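4-dehydrase (Streptomyces venezuelae, PDB 2PO3) acts in the biosynthesis of the sugar desosamine, probably as a pyridoxal phosphate-dependent aminotransferase working on a TDP-linked sugar. Local coordinates at residues S3-L8 with T390-D395; E92-S97 with A132-P137; A271-H276 with S360-T365. One frame throughout, in Å; residues are numbered along the deposited sequence.

Contact 1 of 3, residues S3-L8 with T390-D395; sequences SALSDL and TARHRD
Arg392 reaches out from the end of helix 369-394 and lays its guanidinium group against Ser3, Leu5 and Ser6, close to the start of the modelled chain. A hydrogen bond from Arg392 NH1 to Ser6 OG, 2.8 Å long and nearly straight (162° at the hydrogen), joins the two segments. The hydroxyl sits almost in the guanidinium plane, so it is met at the edge of the group, and Ser6 CB lies at that edge too, 3.3 Å from Arg392 NH2. What carries the group this far is the shape of the arginine: CG leaves anti to the backbone N (chi1 164°), the chain bends at chi2, and beyond that it runs out extended. Ser6 OG also gives a weak hydrogen bond of 3.3 Å to Ser3 O, the same carbonyl that takes the backbone N-H of Ser6, so the hydroxyl can donate inward while it accepts from the arginine. Leu5 touches through its root, CB lying 3.5 Å from Arg392 NH1. Ser3 also reaches the arginine through a water: its OG is 2.6 Å from a water that in turn accepts weakly from Arg392 NH1. With an alanine at Arg392, the Ser6 hydroxyl would probably lose its donor from the helix, and the N-terminal turn would be left less firmly held here. Outside the two segments, Phe11 makes a cation-pi contact with Arg392 and also touches Leu5. Leu5 packs on Glu388 and Leu389 and Leu8 on Leu381, so the residues ahead of strand 21-22 follow helix 369-394 over several turns, while Thr390 bonds through OG1 to Gly309 in the loop after helix 305-308.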
ATOM      1  N   SER A   3      30.658 -13.666 -39.711  1.00 83.87           N
ATOM      2  CA  SER A   3      29.601 -12.825 -39.180  1.00 80.94           C
ATOM      3  C   SER A   3      29.850 -12.497 -37.719  1.00 81.08           C
ATOM      4  O   SER A   3      30.067 -13.373 -36.880  1.00 79.28           O
ATOM      5  CB  SER A   3      28.219 -13.452 -39.369  1.00 83.99           C
ATOM      6  OG  SER A   3      27.362 -12.599 -40.106  1.00 87.59           O
ATOM      7  N   ALA A   4      29.807 -11.207 -37.416  1.00 74.94           N
ATOM      8  CA  ALA A   4      29.997 -10.784 -36.052  1.00 69.78           C
ATOM      9  C   ALA A   4      28.715 -11.178 -35.320  1.00 60.94           C
ATOM     10  O   ALA A   4      28.608 -11.095 -34.092  1.00 58.11           O
ATOM     11  CB  ALA A   4      30.243  -9.279 -35.993  1.00 67.94           C
ATOM     12  N   LEU A   5      27.732 -11.628 -36.113  1.00 43.83           N
ATOM     13  CA  LEU A   5      26.440 -12.028 -35.577  1.00 43.51           C
ATOM     14  C   LEU A   5      26.502 -13.333 -34.828  1.00 48.45           C
ATOM     15  O   LEU A   5      25.720 -13.590 -33.912  1.00 46.16           O
ATOM     16  CB  LEU A   5      25.306 -12.150 -36.631  1.00 41.35           C
ATOM     17  CG  LEU A   5      25.131 -11.009 -37.633  1.00 43.53           C
ATOM     18  CD1 LEU A   5      23.686 -10.994 -38.118  1.00 40.86           C
ATOM     19  CD2 LEU A   5      25.529  -9.641 -37.078  1.00 45.77           C
ATOM     20  N   SER A   6      27.423 -14.177 -35.259  1.00 47.21           N
ATOM     21  CA  SER A   6      27.541 -15.474 -34.623  1.00 47.47           C
ATOM     22  C   SER A   6      28.205 -15.425 -33.274  1.00 44.92           C
ATOM     23  O   SER A   6      28.010 -16.312 -32.440  1.00 54.47           O
ATOM     24  CB  SER A   6      28.105 -16.515 -35.552  1.00 56.34           C
ATOM     25  OG  SER A   6      27.999 -15.985 -36.859  1.00 82.72           O
ATOM     26  N   ASP A   7      28.981 -14.378 -33.052  1.00 34.03           N
ATOM     27  CA  ASP A   7      29.589 -14.276 -31.751  1.00 44.26           C
ATOM     28  C   ASP A   7      28.501 -13.835 -30.785  1.00 43.33           C
ATOM     29  O   ASP A   7      28.728 -13.812 -29.565  1.00 41.99           O
ATOM     30  CB  ASP A   7      30.762 -13.289 -31.730  1.00 53.87           C
ATOM     31  CG  ASP A   7      31.661 -13.512 -32.905  1.00 88.98           C
ATOM     32  OD1 ASP A   7      31.625 -14.522 -33.586  1.00 97.14           O
ATOM     33  OD2 ASP A   7      32.448 -12.486 -33.141  1.00 94.01           O
ATOM     34  N   LEU A   8      27.335 -13.498 -31.380  1.00 35.04           N
ATOM     35  CA  LEU A   8      26.167 -13.071 -30.624  1.00 30.87           C
ATOM     36  C   LEU A   8      25.618 -14.236 -29.848  1.00 35.23           C
ATOM     37  O   LEU A   8      25.256 -15.251 -30.442  1.00 38.27           O
ATOM     38  CB  LEU A   8      24.990 -12.491 -31.443  1.00 28.29           C
ATOM     39  CG  LEU A   8      25.274 -11.170 -32.166  1.00 39.02           C
ATOM     40  CD1 LEU A   8      24.029 -10.689 -32.882  1.00 31.68           C
ATOM     41  CD2 LEU A   8      25.747 -10.077 -31.226  1.00 30.69           C
ATOM     42  N   THR A 390      17.864  -9.678 -38.684  1.00 23.12           N
ATOM     43  CA  THR A 390      16.479 -10.086 -38.735  1.00 24.48           C
ATOM     44  C   THR A 390      16.394 -11.363 -39.619  1.00 33.29           C
ATOM     45  O   THR A 390      15.816 -12.388 -39.274  1.00 32.01           O
ATOM     46  CB  THR A 390      15.626  -8.936 -39.323  1.00 28.11           C
ATOM     47  OG1 THR A 390      15.577  -7.783 -38.500  1.00 31.14           O
ATOM     48  CG2 THR A 390      14.226  -9.366 -39.747  1.00 28.02           C
ATOM     49  N   ALA A 391      17.020 -11.311 -40.784  1.00 32.60           N
ATOM     50  CA  ALA A 391      17.029 -12.413 -41.740  1.00 28.90           C
ATOM     51  C   ALA A 391      17.469 -13.701 -41.120  1.00 30.01           C
ATOM     52  O   ALA A 391      16.784 -14.706 -41.199  1.00 35.70           O
ATOM     53  CB  ALA A 391      17.839 -12.064 -42.989  1.00 28.81           C
ATOM     54  N   ARG A 392      18.621 -13.644 -40.499  1.00 30.43           N
ATOM     55  CA  ARG A 392      19.191 -14.796 -39.823  1.00 32.45           C
ATOM     56  C   ARG A 392      18.273 -15.273 -38.696  1.00 38.95           C
ATOM     57  O   ARG A 392      18.145 -16.454 -38.369  1.00 34.30           O
ATOM     58  CB  ARG A 392      20.576 -14.424 -39.296  1.00 27.71           C
ATOM     59  CG  ARG A 392      21.100 -15.391 -38.254  1.00 45.71           C
ATOM     60  CD  ARG A 392      22.612 -15.512 -38.317  1.00 43.87           C
ATOM     61  NE  ARG A 392      23.219 -16.493 -37.413  1.00 59.71           N
ATOM     62  CZ  ARG A 392      24.509 -16.438 -37.073  1.00 55.21           C
ATOM     63  NH1 ARG A 392      25.323 -15.484 -37.544  1.00 58.93           N
ATOM     64  NH2 ARG A 392      25.003 -17.348 -36.237  1.00 72.04           N
ATOM     65  N   HIS A 393      17.599 -14.331 -38.080  1.00 32.79           N
ATOM     66  CA  HIS A 393      16.720 -14.733 -37.031  1.00 33.71           C
ATOM     67  C   HIS A 393      15.521 -15.454 -37.642  1.00 41.86           C
ATOM     68  O   HIS A 393      15.056 -16.488 -37.157  1.00 36.16           O
ATOM     69  CB  HIS A 393      16.241 -13.485 -36.266  1.00 32.70           C
ATOM     70  CG  HIS A 393      15.177 -13.807 -35.238  1.00 39.59           C
ATOM     71  ND1 HIS A 393      15.365 -14.763 -34.238  1.00 38.13           N
ATOM     72  CD2 HIS A 393      13.944 -13.246 -35.030  1.00 39.16           C
ATOM     73  CE1 HIS A 393      14.250 -14.825 -33.511  1.00 31.78           C
ATOM     74  NE2 HIS A 393      13.394 -13.897 -33.949  1.00 35.89           N
ATOM     75  N   ARG A 394      15.027 -14.863 -38.724  1.00 40.70           N
ATOM     76  CA  ARG A 394      13.883 -15.350 -39.474  1.00 45.44           C
ATOM     77  C   ARG A 394      13.983 -16.815 -39.857  1.00 52.20           C
ATOM     78  O   ARG A 394      12.983 -17.508 -39.988  1.00 53.57           O
ATOM     79  CB  ARG A 394      13.728 -14.520 -40.735  1.00 58.10           C
ATOM     80  CG  ARG A 394      12.294 -14.079 -40.978  1.00 71.24           C
ATOM     81  CD  ARG A 394      12.072 -13.476 -42.368  1.00100.00           C
ATOM     82  NE  ARG A 394      12.734 -12.182 -42.578  1.00 71.00           N
ATOM     83  CZ  ARG A 394      12.260 -10.987 -42.196  1.00100.00           C
ATOM     84  NH1 ARG A 394      11.094 -10.813 -41.547  1.00 93.30           N
ATOM     85  NH2 ARG A 394      13.004  -9.916 -42.467  1.00100.00           N
ATOM     86  N   ASP A 395      15.212 -17.262 -40.043  1.00 56.55           N
ATOM     87  CA  ASP A 395      15.544 -18.626 -40.410  1.00 97.39           C
ATOM     88  C   ASP A 395      15.141 -19.606 -39.311  1.00100.00           C
ATOM     89  O   ASP A 395      15.955 -20.072 -38.511  1.00 98.05           O
ATOM     90  CB  ASP A 395      17.050 -18.740 -40.695  1.00100.00           C
ATOM     91  CG  ASP A 395      17.384 -18.593 -42.147  1.00 98.89           C
ATOM     92  OD1 ASP A 395      16.865 -17.764 -42.875  1.00100.00           O
ATOM     93  OD2 ASP A 395      18.294 -19.458 -42.526  1.00 96.15           O
TER
HETATM   94  O   HOH W   1      25.096 -13.771 -40.456  1.00 39.03           O

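Contact 2 of 3, residues E92-S97 with A132-P137; sequences EVIMPS and AAAVTP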
ATOM      1  N   GLU A  92     -15.845   9.168 -16.023  1.00 23.78           N
ATOM      2  CA  GLU A  92     -14.716   9.143 -16.912  1.00 18.18           C
ATOM      3  C   GLU A  92     -13.612  10.094 -16.622  1.00 18.89           C
ATOM      4  O   GLU A  92     -13.851  11.239 -16.214  1.00 19.49           O
ATOM      5  CB  GLU A  92     -15.238   9.461 -18.341  1.00 21.00           C
ATOM      6  CG  GLU A  92     -16.149   8.343 -18.882  1.00 19.84           C
ATOM      7  CD  GLU A  92     -16.773   8.646 -20.217  1.00 17.44           C
ATOM      8  OE1 GLU A  92     -16.489   9.607 -20.910  1.00 32.06           O
ATOM      9  OE2 GLU A  92     -17.669   7.748 -20.530  1.00 33.30           O
ATOM     10  N   VAL A  93     -12.416   9.572 -16.901  1.00 25.28           N
ATOM     11  CA  VAL A  93     -11.184  10.325 -16.740  1.00 28.45           C
ATOM     12  C   VAL A  93     -10.336  10.251 -18.002  1.00 21.08           C
ATOM     13  O   VAL A  93      -9.912   9.192 -18.473  1.00 22.61           O
ATOM     14  CB  VAL A  93     -10.386   9.994 -15.489  1.00 26.93           C
ATOM     15  CG1 VAL A  93      -9.134  10.882 -15.450  1.00 20.32           C
ATOM     16  CG2 VAL A  93     -11.253  10.193 -14.243  1.00 19.92           C
ATOM     17  N   ILE A  94     -10.114  11.410 -18.565  1.00 17.62           N
ATOM     18  CA  ILE A  94      -9.355  11.448 -19.766  1.00 22.50           C
ATOM     19  C   ILE A  94      -7.870  11.432 -19.469  1.00 23.44           C
ATOM     20  O   ILE A  94      -7.384  12.219 -18.668  1.00 20.34           O
ATOM     21  CB  ILE A  94      -9.734  12.685 -20.558  1.00 29.33           C
ATOM     22  CG1 ILE A  94     -11.166  12.525 -21.091  1.00 17.86           C
ATOM     23  CG2 ILE A  94      -8.709  12.893 -21.693  1.00 30.11           C
ATOM     24  CD1 ILE A  94     -11.750  13.790 -21.751  1.00 17.83           C
ATOM     25  N   MET A  95      -7.176  10.545 -20.165  1.00 20.33           N
ATOM     26  CA  MET A  95      -5.751  10.384 -19.984  1.00 20.32           C
ATOM     27  C   MET A  95      -5.030   9.757 -21.196  1.00 24.92           C
ATOM     28  O   MET A  95      -5.622   9.099 -22.072  1.00 26.10           O
ATOM     29  CB  MET A  95      -5.556   9.474 -18.733  1.00 21.78           C
ATOM     30  CG  MET A  95      -6.076   8.033 -18.948  1.00 19.14           C
ATOM     31  SD  MET A  95      -5.813   6.853 -17.560  1.00 19.38           S
ATOM     32  CE  MET A  95      -6.815   7.607 -16.277  1.00 14.13           C
ATOM     33  N   PRO A  96      -3.702   9.907 -21.256  1.00 18.93           N
ATOM     34  CA  PRO A  96      -3.032   9.275 -22.377  1.00 22.14           C
ATOM     35  C   PRO A  96      -3.050   7.733 -22.250  1.00 19.45           C
ATOM     36  O   PRO A  96      -3.269   7.114 -21.197  1.00 21.15           O
ATOM     37  CB  PRO A  96      -1.580   9.792 -22.369  1.00 22.44           C
ATOM     38  CG  PRO A  96      -1.325  10.280 -20.947  1.00 20.11           C
ATOM     39  CD  PRO A  96      -2.697  10.480 -20.307  1.00 10.80           C
ATOM     40  N   SER A  97      -2.842   7.086 -23.365  1.00 19.13           N
ATOM     41  CA  SER A  97      -2.783   5.649 -23.394  1.00 14.25           C
ATOM     42  C   SER A  97      -1.283   5.356 -23.362  1.00 15.85           C
ATOM     43  O   SER A  97      -0.796   4.273 -23.064  1.00 17.23           O
ATOM     44  CB  SER A  97      -3.415   5.187 -24.696  1.00 19.16           C
ATOM     45  OG  SER A  97      -2.882   3.913 -25.019  1.00 15.32           O
ATOM     46  N   ALA A 132     -10.716  17.877 -25.866  1.00 36.70           N
ATOM     47  CA  ALA A 132     -12.107  18.262 -26.032  1.00 31.50           C
ATOM     48  C   ALA A 132     -12.960  17.223 -26.729  1.00 35.48           C
ATOM     49  O   ALA A 132     -14.063  16.914 -26.317  1.00 35.91           O
ATOM     50  CB  ALA A 132     -12.228  19.591 -26.732  1.00 36.47           C
ATOM     51  N   ALA A 133     -12.459  16.659 -27.805  1.00 30.20           N
ATOM     52  CA  ALA A 133     -13.237  15.667 -28.522  1.00 25.05           C
ATOM     53  C   ALA A 133     -13.548  14.425 -27.725  1.00 30.96           C
ATOM     54  O   ALA A 133     -14.447  13.693 -28.086  1.00 30.71           O
ATOM     55  CB  ALA A 133     -12.477  15.263 -29.778  1.00 25.02           C
ATOM     56  N   ALA A 134     -12.784  14.165 -26.672  1.00 36.90           N
ATOM     57  CA  ALA A 134     -12.988  12.977 -25.849  1.00 35.88           C
ATOM     58  C   ALA A 134     -13.969  13.200 -24.692  1.00 28.47           C
ATOM     59  O   ALA A 134     -14.543  12.240 -24.159  1.00 26.76           O
ATOM     60  CB  ALA A 134     -11.645  12.438 -25.339  1.00 37.76           C
ATOM     61  N   VAL A 135     -14.146  14.467 -24.306  1.00 22.08           N
ATOM     62  CA  VAL A 135     -15.049  14.880 -23.222  1.00 26.19           C
ATOM     63  C   VAL A 135     -16.486  14.374 -23.423  1.00 49.91           C
ATOM     64  O   VAL A 135     -16.929  14.173 -24.556  1.00 63.37           O
ATOM     65  CB  VAL A 135     -15.086  16.408 -23.051  1.00 22.58           C
ATOM     66  CG1 VAL A 135     -16.056  16.796 -21.927  1.00 19.60           C
ATOM     67  CG2 VAL A 135     -13.679  16.965 -22.825  1.00 19.86           C
ATOM     68  N   THR A 136     -17.223  14.176 -22.326  1.00 43.19           N
ATOM     69  CA  THR A 136     -18.620  13.714 -22.380  1.00 40.56           C
ATOM     70  C   THR A 136     -19.403  14.164 -21.147  1.00 44.74           C
ATOM     71  O   THR A 136     -18.833  14.878 -20.310  1.00 41.26           O
ATOM     72  CB  THR A 136     -18.838  12.214 -22.683  1.00 33.59           C
ATOM     73  OG1 THR A 136     -18.875  11.457 -21.473  1.00 33.12           O
ATOM     74  CG2 THR A 136     -17.773  11.678 -23.629  1.00 32.32           C
ATOM     75  N   PRO A 137     -20.700  13.774 -21.035  1.00 42.78           N
ATOM     76  CA  PRO A 137     -21.458  14.181 -19.867  1.00 37.52           C
ATOM     77  C   PRO A 137     -20.903  13.480 -18.623  1.00 31.84           C
ATOM     78  O   PRO A 137     -21.061  13.966 -17.523  1.00 39.46           O
ATOM     79  CB  PRO A 137     -22.933  13.852 -20.137  1.00 36.27           C
ATOM     80  CG  PRO A 137     -23.033  13.527 -21.618  1.00 38.88           C
ATOM     81  CD  PRO A 137     -21.621  13.203 -22.063  1.00 35.50           C
TER
HETATM   82  O   HOH W   2     -14.559  11.197 -21.222  1.00 29.24           O
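Glu92 and Thr136 meet through their polar ends, and two residues along the strand Ile94 rests its tip against the backbone where Ala134 joins Val135. The Thr136 hydroxyl donates to Glu92 OE1, with OG1 and OE1 3.1 Å apart. The two side chains cross at about a right angle, and OG1 comes in from above the carboxylate plane, 52° out of it. A water gives the same oxygen a second donor: it lies 2.5 Å from Glu92 OE1 and donates also to Ala134 O, 3.1 Å away, so the carboxylate holds the loop backbone as well as its side chain. The apolar half of the contact belongs to one methyl. Ile94 CD1 stands 3.6 Å from Val135 N, with Ala134 CB at 3.8 Å and Val135 CG2 at 3.9 Å. Ile94 can reach that far because CG1 lies anti to its own carbonyl carbon and chi2 (172°) stretches the branch straight on to CD1. The setting is the mixed, largely parallel sheet of the large domain in a fold type I aminotransferase: strand 92-96 runs between strands 139-145 and 113-117, the latter reached by a beta-alpha-beta crossover through helix 102-109. Segment 132-137 brings the chain from helix 128-131 into strand 139-145. Backbone bonds from Glu92 to Arg138 and Ser140, and from Ile94 to Ala141, fix the spacing of the two strands and with it the position of the loop. The other carboxylate oxygen, Glu92 OE2, forms a salt bridge with Arg138 NE, the stronger polar partner of this side chain, which probably sets how the carboxylate is turned toward the loop. Thr136 OG1 is held in its turn by the backbone N-H of Arg138, and Thr136 N bonds to Thr139 OG1.

Contact 3 of 3, residues A271-H276 with S360-T365; sequences AAYREH and SLPTGT
Tyr273 fills most of this buried contact, sending its ring from helix 246-276 across to Leu361 and Pro362. Its hydroxyl donates to Pro362 O over 2.7 Å, in the carbonyl plane and on a lone pair (C=O...OH angle 142°). The acceptor lies near the plane of the ring, at its edge, on the CE1 side of the hydroxyl. Leu361 comes at the ring on a slant: CD1 is 3.8 Å from Tyr273 CE2, while Leu361 CB lies 3.6 Å from Tyr273 OH. With CG anti to the carbonyl carbon (chi1 -51°), the leucine branch reaches back along the ring toward the helix. The contact lies in what is, in a fold type I aminotransferase, the smaller domain, where the antiparallel sheet of strands 283-285, 299-303 and 358-361 is backed by helices. Pro362 adds its CD, 3.7 Å from Tyr273 OH, so carbon packs round the hydroxyl that its own carbonyl binds. Farther out, Val299 of the middle strand and Ile372 and Val375 of helix 369-394 also touch Tyr273. The side chain of Pro362 is about 8 Å from a bound TDP-sugar aldimine.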
ATOM      1  N   ALA A 271      24.584  12.147 -21.957  1.00 25.73           N
ATOM      2  CA  ALA A 271      25.440  12.721 -22.961  1.00 28.49           C
ATOM      3  C   ALA A 271      26.290  11.636 -23.603  1.00 30.37           C
ATOM      4  O   ALA A 271      26.508  11.647 -24.819  1.00 36.35           O
ATOM      5  CB  ALA A 271      26.243  13.871 -22.381  1.00 29.19           C
ATOM      6  N   ALA A 272      26.747  10.705 -22.760  1.00 20.93           N
ATOM      7  CA  ALA A 272      27.576   9.613 -23.222  1.00 19.16           C
ATOM      8  C   ALA A 272      26.881   8.789 -24.261  1.00 28.20           C
ATOM      9  O   ALA A 272      27.463   8.414 -25.274  1.00 29.66           O
ATOM     10  CB  ALA A 272      28.011   8.701 -22.086  1.00 19.52           C
ATOM     11  N   TYR A 273      25.620   8.488 -23.995  1.00 27.28           N
ATOM     12  CA  TYR A 273      24.903   7.695 -24.963  1.00 24.51           C
ATOM     13  C   TYR A 273      24.743   8.508 -26.219  1.00 25.63           C
ATOM     14  O   TYR A 273      24.910   7.998 -27.317  1.00 28.69           O
ATOM     15  CB  TYR A 273      23.486   7.314 -24.488  1.00 21.50           C
ATOM     16  CG  TYR A 273      23.355   6.053 -23.631  1.00 20.82           C
ATOM     17  CD1 TYR A 273      23.030   6.143 -22.272  1.00 19.75           C
ATOM     18  CD2 TYR A 273      23.519   4.782 -24.183  1.00 14.41           C
ATOM     19  CE1 TYR A 273      22.875   5.008 -21.470  1.00 17.86           C
ATOM     20  CE2 TYR A 273      23.385   3.633 -23.404  1.00 15.65           C
ATOM     21  CZ  TYR A 273      23.051   3.747 -22.047  1.00 27.74           C
ATOM     22  OH  TYR A 273      22.901   2.616 -21.262  1.00 16.39           O
ATOM     23  N   ARG A 274      24.402   9.783 -26.060  1.00 22.41           N
ATOM     24  CA  ARG A 274      24.199  10.618 -27.248  1.00 25.22           C
ATOM     25  C   ARG A 274      25.387  10.569 -28.160  1.00 31.36           C
ATOM     26  O   ARG A 274      25.313  10.370 -29.381  1.00 30.76           O
ATOM     27  CB  ARG A 274      23.926  12.068 -26.897  1.00 30.19           C
ATOM     28  CG  ARG A 274      22.958  12.765 -27.844  1.00 47.72           C
ATOM     29  CD  ARG A 274      22.737  14.230 -27.479  1.00 38.71           C
ATOM     30  NE  ARG A 274      23.874  14.813 -26.742  1.00100.00           N
ATOM     31  CZ  ARG A 274      23.789  15.384 -25.516  1.00100.00           C
ATOM     32  NH1 ARG A 274      24.848  15.908 -24.872  1.00 57.68           N
ATOM     33  NH2 ARG A 274      22.590  15.426 -24.928  1.00100.00           N
ATOM     34  N   GLU A 275      26.521  10.751 -27.531  1.00 33.90           N
ATOM     35  CA  GLU A 275      27.744  10.726 -28.285  1.00 38.73           C
ATOM     36  C   GLU A 275      28.056   9.348 -28.876  1.00 34.50           C
ATOM     37  O   GLU A 275      28.460   9.242 -30.029  1.00 39.05           O
ATOM     38  CB  GLU A 275      28.912  11.319 -27.472  1.00 42.73           C
ATOM     39  CG  GLU A 275      29.369  10.365 -26.362  1.00 80.30           C
ATOM     40  CD  GLU A 275      30.829  10.502 -26.038  1.00100.00           C
ATOM     41  OE1 GLU A 275      31.695  10.546 -26.894  1.00100.00           O
ATOM     42  OE2 GLU A 275      31.063  10.585 -24.740  1.00100.00           O
ATOM     43  N   HIS A 276      27.878   8.281 -28.111  1.00 25.23           N
ATOM     44  CA  HIS A 276      28.162   6.965 -28.657  1.00 26.58           C
ATOM     45  C   HIS A 276      27.196   6.462 -29.710  1.00 32.33           C
ATOM     46  O   HIS A 276      27.464   5.437 -30.340  1.00 36.71           O
ATOM     47  CB  HIS A 276      28.254   5.872 -27.594  1.00 32.21           C
ATOM     48  CG  HIS A 276      29.447   6.141 -26.783  1.00 45.34           C
ATOM     49  ND1 HIS A 276      30.681   6.280 -27.394  1.00 50.90           N
ATOM     50  CD2 HIS A 276      29.579   6.326 -25.451  1.00 50.87           C
ATOM     51  CE1 HIS A 276      31.546   6.539 -26.434  1.00 51.93           C
ATOM     52  NE2 HIS A 276      30.917   6.569 -25.259  1.00 54.12           N
ATOM     53  N   SER A 360      14.132   1.516 -23.481  1.00 14.86           N
ATOM     54  CA  SER A 360      14.799   2.153 -22.339  1.00 18.13           C
ATOM     55  C   SER A 360      16.136   1.467 -22.032  1.00 21.16           C
ATOM     56  O   SER A 360      16.204   0.259 -21.871  1.00 18.42           O
ATOM     57  CB  SER A 360      13.874   2.146 -21.110  1.00 20.26           C
ATOM     58  OG  SER A 360      14.045   3.334 -20.359  1.00 32.03           O
ATOM     59  N   LEU A 361      17.226   2.207 -21.936  1.00 22.87           N
ATOM     60  CA  LEU A 361      18.543   1.615 -21.651  1.00 22.69           C
ATOM     61  C   LEU A 361      19.031   1.817 -20.205  1.00 18.82           C
ATOM     62  O   LEU A 361      18.680   2.797 -19.560  1.00 20.41           O
ATOM     63  CB  LEU A 361      19.530   2.318 -22.606  1.00 17.74           C
ATOM     64  CG  LEU A 361      19.047   2.287 -24.062  1.00 17.83           C
ATOM     65  CD1 LEU A 361      19.986   3.090 -24.936  1.00 13.40           C
ATOM     66  CD2 LEU A 361      19.045   0.846 -24.562  1.00 19.51           C
ATOM     67  N   PRO A 362      19.858   0.935 -19.673  1.00 17.69           N
ATOM     68  CA  PRO A 362      20.373   1.058 -18.296  1.00 15.56           C
ATOM     69  C   PRO A 362      21.094   2.369 -17.975  1.00 15.89           C
ATOM     70  O   PRO A 362      21.927   2.863 -18.743  1.00 19.30           O
ATOM     71  CB  PRO A 362      21.353  -0.083 -18.126  1.00 14.51           C
ATOM     72  CG  PRO A 362      20.993  -1.033 -19.246  1.00 18.68           C
ATOM     73  CD  PRO A 362      20.577  -0.133 -20.376  1.00 15.16           C
ATOM     74  N   THR A 363      20.754   2.946 -16.825  1.00 19.46           N
ATOM     75  CA  THR A 363      21.327   4.205 -16.339  1.00 25.02           C
ATOM     76  C   THR A 363      21.477   4.237 -14.811  1.00 27.64           C
ATOM     77  O   THR A 363      21.472   3.186 -14.154  1.00 24.71           O
ATOM     78  CB  THR A 363      20.817   5.529 -17.003  1.00 28.67           C
ATOM     79  OG1 THR A 363      21.674   6.649 -16.778  1.00 16.81           O
ATOM     80  CG2 THR A 363      19.349   5.858 -16.686  1.00 21.94           C
ATOM     81  N   GLY A 364      21.629   5.436 -14.260  1.00 20.69           N
ATOM     82  CA  GLY A 364      21.800   5.617 -12.830  1.00 19.00           C
ATOM     83  C   GLY A 364      23.266   5.435 -12.439  1.00 24.69           C
ATOM     84  O   GLY A 364      24.141   5.226 -13.277  1.00 25.09           O
ATOM     85  N   THR A 365      23.514   5.497 -11.121  1.00 22.53           N
ATOM     86  CA  THR A 365      24.833   5.359 -10.551  1.00 18.92           C
ATOM     87  C   THR A 365      25.471   4.020 -10.760  1.00 27.53           C
ATOM     88  O   THR A 365      26.677   3.862 -10.573  1.00 38.48           O
ATOM     89  CB  THR A 365      24.897   5.871  -9.123  1.00 25.29           C
ATOM     90  OG1 THR A 365      24.114   5.026  -8.280  1.00 24.83           O
ATOM     91  CG2 THR A 365      24.377   7.310  -9.195  1.00 24.52           C
TER

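Contact 3 is the buried one, where a phenol hydroxyl bonds to a main-chain carbonyl among packed hydrocarbon. Contact 1 is partly buried and contact 2 lies at the surface; both call on charged side chains and a water, an arginine with a serine in the first and a glutamate with a threonine in the second. Helix 369-394 ties contacts 1 and 3 together: it follows strand 358-361 in the chain, packs on contact 3 and supplies one side of contact 1, their centres about 26 Å apart. Contact 2 holds a loop to a strand of the larger sheet, across the chain's centre from contact 3. Contact 1 joins the two ends of the modelled chain and encloses both others in sequence.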